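Local atomic coordinates of taurine:2-oxoglutarate aminotransferase (Bifidobacterium kashiwanohense PV20-2, PDB entry 6JIX), a protein that probably catalyses the pyridoxal-phosphate-dependent transfer of the amino group of taurine to 2-oxoglutarate, as a class-III aminotransferase. Residues L384-P387 with N392-M395; Q397-L402 with F407-R412. All blocks are in the same frame, centred on the assembly; numbering follows the deposited sequence.

Interaction 1 (L384-P387 with N392-M395); sequences LMAP and NSVM
The side chain of M385 crosses that of V394 at about a right angle, with M385 CG lying 3.5 Å from V394 CG2. M385 reaches across because its CG is anti to the backbone N (chi1 177°); bends further along the chain then keep SD over the same methyl, V394 CG2. M395 comes in obliquely, its SD 4.0 Å from M385 CG, and the CG of M395 also touches A386 CB at 3.8 Å. A386 CB faces M395 CG and S393 OG together, with S393 OG 3.9 Å away. No direct hydrogen bond joins the two segments; one water bridges them, donating to M385 O (2.9 Å) and accepting from V394 N (2.7 Å). Just before the helix that begins at M395, S393 OG accepts from M395 N at 3.0 Å, a capping bond. With the S393 hydroxyl gone, as in an alanine here, M395 N would probably lack this capping acceptor in the first turn of the helix. Around this mostly buried contact, M385 packs on V443 and L447 of helix 426-447, both methionines touch I375 of strand 370-376, and A386 N is hydrogen-bonded to T414 OG1 in the loop before strand 415-418.

Interaction 2 (Q397-L402 with F407-R412); sequences QIMAKL and FSTFGR. With GLU (glutamic acid), chain N.
M399 and L402 of helix 395-404 pack against F407-G411, the segment that contributes S408, T409 and F410 to a pocket holding a bound glutamate. Bends at chi2 and chi3 lay the M399 side chain along the backbone of the second segment: CG lies 3.8 Å from F410 CA, SD near T409 CG2, and CE 3.7 Å from G411 N. L402 and F407 run side by side and point the same way, with L402 CD2 placed obliquely at the phenyl ring, 4.0 Å from CD1 of F407. The CG2 methyl of T409 meets L402 CD1 at 4.0 Å and lies at the edge of the F407 ring, in its plane, so this methyl meets L402, the F407 ring and M399 SD. It takes this position with OG1 anti to the backbone N (chi1 -165°), where OG1 is hydrogen-bonded to N417 O of strand 415-418. The backbones join through F407 N, which donates to L402 O at 3.2 Å, with the donor nitrogen lying 35° out of the L402 carbonyl plane. A water accepts from T409 N and is placed to donate to F407 O and M399 O. On the pocket side, the ligand N donates to T409 O at 3.2 Å and the ligand CB approaches F410 CB and its ring obliquely; Y86 of the second subunit packs on S408. The chemistry thus divides within T409: its methyl joins the apolar packing against the helix, while its carbonyl oxygen receives the ligand's amino group, whose likely positive charge would strengthen the bond. Because the acceptor is a main-chain atom, its position is probably set by packing on the helix and backbone bonds to T50 and N417.

How the interactions relate
Running from the N terminus, the chain leaves strand 383-384, and interaction 1 closes the loop to the start of helix 395-404, with four residues between its segments. Interaction 2 opens only after that, closing the return from the same helix to strand 407-408, again across four residues. The two are therefore in series, neither nested nor crossed, with centres about 13 Å apart; their segments adjoin in sequence without touching each other across the contacts, though both pack on helix 426-447. Interaction 1 ties the entry of the helix to strand 370-376 and helix 426-447. Interaction 2 ties the helix body to the glutamate pocket and, through the backbone pairing of S408 with T50, to the sheet containing strand 48-51.

Interaction 1 (L384-P387 with N392-M395)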
loop_
_atom_site.group_PDB
_atom_site.type_symbol
_atom_site.label_atom_id
_atom_site.label_comp_id
_atom_site.label_asym_id
_atom_site.label_seq_id
_atom_site.Cartn_x
_atom_site.Cartn_y
_atom_site.Cartn_z
ATOM N N LEU A 384 16.299 32.257 1.751
ATOM C CA LEU A 384 15.633 31.211 2.518
ATOM C C LEU A 384 16.551 30.672 3.608
ATOM O O LEU A 384 17.776 30.678 3.478
ATOM C CB LEU A 384 15.182 30.077 1.601
ATOM C CG LEU A 384 14.331 30.538 0.424
ATOM C CD1 LEU A 384 13.826 29.362 -0.372
ATOM C CD2 LEU A 384 13.177 31.354 0.947
ATOM N N MET A 385 15.943 30.232 4.709
ATOM C CA MET A 385 16.712 29.638 5.793
ATOM C C MET A 385 17.238 28.263 5.410
ATOM O O MET A 385 18.233 27.788 5.979
ATOM C CB MET A 385 15.855 29.549 7.051
ATOM C CG MET A 385 16.545 28.867 8.208
ATOM S SD MET A 385 17.736 29.952 9.016
ATOM C CE MET A 385 16.674 31.097 9.914
ATOM N N ALA A 386 16.569 27.601 4.485
ATOM C CA ALA A 386 17.066 26.352 3.913
ATOM C C ALA A 386 16.621 26.319 2.456
ATOM O O ALA A 386 15.459 25.992 2.162
ATOM C CB ALA A 386 16.562 25.132 4.680
ATOM N N PRO A 387 17.507 26.664 1.515
ATOM C CA PRO A 387 17.132 26.626 0.092
ATOM C C PRO A 387 16.918 25.190 -0.357
ATOM O O PRO A 387 17.319 24.240 0.320
ATOM C CB PRO A 387 18.317 27.278 -0.636
ATOM C CG PRO A 387 19.450 27.311 0.360
ATOM C CD PRO A 387 18.962 26.804 1.704
ATOM N N ASN A 392 22.567 19.607 5.365
ATOM C CA ASN A 392 22.676 20.201 6.698
ATOM C C ASN A 392 21.684 21.354 6.867
ATOM O O ASN A 392 22.053 22.484 7.203
ATOM C CB ASN A 392 24.109 20.657 6.966
ATOM C CG ASN A 392 25.123 19.644 6.489
ATOM O OD1 ASN A 392 25.103 18.486 6.908
ATOM N ND2 ASN A 392 25.997 20.064 5.585
ATOM N N SER A 393 20.418 21.065 6.575
ATOM C CA SER A 393 19.345 22.001 6.875
ATOM C C SER A 393 19.264 22.254 8.379
ATOM O O SER A 393 19.274 21.314 9.179
ATOM C CB SER A 393 18.021 21.444 6.358
ATOM O OG SER A 393 16.923 22.062 6.996
ATOM N N VAL A 394 19.179 23.532 8.767
ATOM C CA VAL A 394 18.977 23.883 10.172
ATOM C C VAL A 394 17.534 23.737 10.615
ATOM O O VAL A 394 17.238 23.943 11.797
ATOM C CB VAL A 394 19.367 25.339 10.490
ATOM C CG1 VAL A 394 20.834 25.552 10.260
ATOM C CG2 VAL A 394 18.534 26.305 9.649
ATOM N N MET A 395 16.618 23.423 9.706
ATOM C CA MET A 395 15.216 23.373 10.098
ATOM C C MET A 395 14.935 22.318 11.166
ATOM O O MET A 395 14.094 22.584 12.041
ATOM C CB MET A 395 14.351 23.180 8.844
ATOM C CG MET A 395 14.562 24.285 7.812
ATOM S SD MET A 395 13.869 25.900 8.271
ATOM C CE MET A 395 12.270 25.430 8.908
HETATM O O HOH W 1 19.302 25.204 6.664
#

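Interaction 2 (Q397-L402 with F407-R412)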
loop_
_atom_site.group_PDB
_atom_site.type_symbol
_atom_site.label_atom_id
_atom_site.label_comp_id
_atom_site.label_asym_id
_atom_site.label_seq_id
_atom_site.Cartn_x
_atom_site.Cartn_y
_atom_site.Cartn_z
ATOM N N GLN A 397 16.700 21.610 13.759
ATOM C CA GLN A 397 16.984 22.350 14.986
ATOM C C GLN A 397 15.752 23.101 15.483
ATOM O O GLN A 397 15.400 23.034 16.667
ATOM C CB GLN A 397 18.111 23.339 14.706
ATOM C CG GLN A 397 19.193 23.443 15.730
ATOM C CD GLN A 397 20.318 24.333 15.234
ATOM O OE1 GLN A 397 20.841 24.140 14.128
ATOM N NE2 GLN A 397 20.657 25.354 16.023
ATOM N N ILE A 398 15.097 23.845 14.581
ATOM C CA ILE A 398 13.885 24.592 14.920
ATOM C C ILE A 398 12.759 23.645 15.311
ATOM O O ILE A 398 12.017 23.891 16.273
ATOM C CB ILE A 398 13.455 25.467 13.732
ATOM C CG1 ILE A 398 14.619 26.305 13.211
ATOM C CG2 ILE A 398 12.239 26.297 14.108
ATOM C CD1 ILE A 398 14.267 27.080 11.967
ATOM N N MET A 399 12.601 22.560 14.550
ATOM C CA MET A 399 11.576 21.573 14.850
ATOM C C MET A 399 11.801 20.960 16.224
ATOM O O MET A 399 10.835 20.610 16.911
ATOM C CB MET A 399 11.567 20.498 13.762
ATOM C CG MET A 399 10.320 20.468 12.870
ATOM S SD MET A 399 9.717 22.060 12.285
ATOM C CE MET A 399 10.600 22.211 10.721
ATOM N N ALA A 400 13.067 20.837 16.643
ATOM C CA ALA A 400 13.403 20.279 17.952
ATOM C C ALA A 400 13.203 21.294 19.073
ATOM O O ALA A 400 12.741 20.936 20.159
ATOM C CB ALA A 400 14.841 19.773 17.951
ATOM N N LYS A 401 13.572 22.558 18.845
ATOM C CA LYS A 401 13.253 23.590 19.826
ATOM C C LYS A 401 11.746 23.626 20.079
ATOM O O LYS A 401 11.301 23.775 21.228
ATOM C CB LYS A 401 13.799 24.952 19.359
ATOM N N LEU A 402 10.946 23.470 19.019
ATOM C CA LEU A 402 9.493 23.395 19.160
ATOM C C LEU A 402 9.056 22.134 19.901
ATOM O O LEU A 402 8.204 22.190 20.795
ATOM C CB LEU A 402 8.848 23.434 17.783
ATOM C CG LEU A 402 8.736 24.799 17.123
ATOM C CD1 LEU A 402 8.365 24.594 15.666
ATOM C CD2 LEU A 402 7.697 25.641 17.834
ATOM N N PHE A 407 5.273 21.228 21.460
ATOM C CA PHE A 407 4.652 21.626 20.201
ATOM C C PHE A 407 5.272 20.737 19.127
ATOM O O PHE A 407 6.365 21.021 18.630
ATOM C CB PHE A 407 4.887 23.113 19.948
ATOM C CG PHE A 407 4.122 23.672 18.792
ATOM C CD1 PHE A 407 4.443 23.318 17.492
ATOM C CD2 PHE A 407 3.092 24.575 19.007
ATOM C CE1 PHE A 407 3.740 23.857 16.423
ATOM C CE2 PHE A 407 2.380 25.110 17.945
ATOM C CZ PHE A 407 2.707 24.756 16.651
ATOM N N SER A 408 4.585 19.638 18.805
ATOM C CA SER A 408 5.094 18.622 17.889
ATOM C C SER A 408 4.606 18.906 16.472
ATOM O O SER A 408 3.400 18.883 16.209
ATOM C CB SER A 408 4.657 17.222 18.330
ATOM O OG SER A 408 4.505 16.359 17.209
ATOM N N THR A 409 5.546 19.134 15.558
ATOM C CA THR A 409 5.215 19.350 14.158
ATOM C C THR A 409 6.406 18.921 13.309
ATOM O O THR A 409 7.380 18.346 13.811
ATOM C CB THR A 409 4.802 20.812 13.926
ATOM O OG1 THR A 409 4.160 20.941 12.653
ATOM C CG2 THR A 409 6.004 21.759 14.007
ATOM N N PHE A 410 6.311 19.181 12.007
ATOM C CA PHE A 410 7.387 18.877 11.077
ATOM C C PHE A 410 7.316 19.883 9.946
ATOM O O PHE A 410 6.382 20.680 9.853
ATOM C CB PHE A 410 7.296 17.436 10.544
ATOM C CG PHE A 410 6.260 17.249 9.456
ATOM C CD1 PHE A 410 4.902 17.161 9.770
ATOM C CD2 PHE A 410 6.638 17.162 8.118
ATOM C CE1 PHE A 410 3.937 16.998 8.763
ATOM C CE2 PHE A 410 5.676 16.997 7.106
ATOM C CZ PHE A 410 4.331 16.916 7.428
ATOM N N GLY A 411 8.309 19.821 9.068
ATOM C CA GLY A 411 8.311 20.650 7.880
ATOM C C GLY A 411 9.173 19.994 6.827
ATOM O O GLY A 411 9.836 18.985 7.075
ATOM N N ARG A 412 9.107 20.550 5.626
ATOM C CA ARG A 412 10.020 20.198 4.550
ATOM C C ARG A 412 10.661 21.472 4.036
ATOM O O ARG A 412 10.133 22.575 4.216
ATOM C CB ARG A 412 9.311 19.441 3.420
ATOM C CG ARG A 412 8.983 17.983 3.807
ATOM C CD ARG A 412 8.694 17.117 2.594
ATOM N NE ARG A 412 9.871 16.983 1.745
ATOM C CZ ARG A 412 10.751 15.996 1.854
ATOM N NH1 ARG A 412 10.583 15.045 2.769
ATOM N NH2 ARG A 412 11.797 15.965 1.048
HETATM N N GLU N . 7.155 15.200 13.870
HETATM C CA GLU N . 5.809 14.945 13.387
HETATM C C GLU N . 4.965 14.207 14.429
HETATM O O GLU N . 4.125 14.838 15.170
HETATM C CB GLU N . 5.928 14.077 12.144
HETATM C CG GLU N . 6.921 12.961 12.399
HETATM C CD GLU N . 7.199 12.167 11.132
HETATM O OE1 GLU N . 7.451 12.854 10.111
HETATM O OE2 GLU N . 7.174 10.885 11.095
HETATM O OXT GLU N . 5.116 12.964 14.526
HETATM O O HOH W 2 7.805 19.883 16.689
#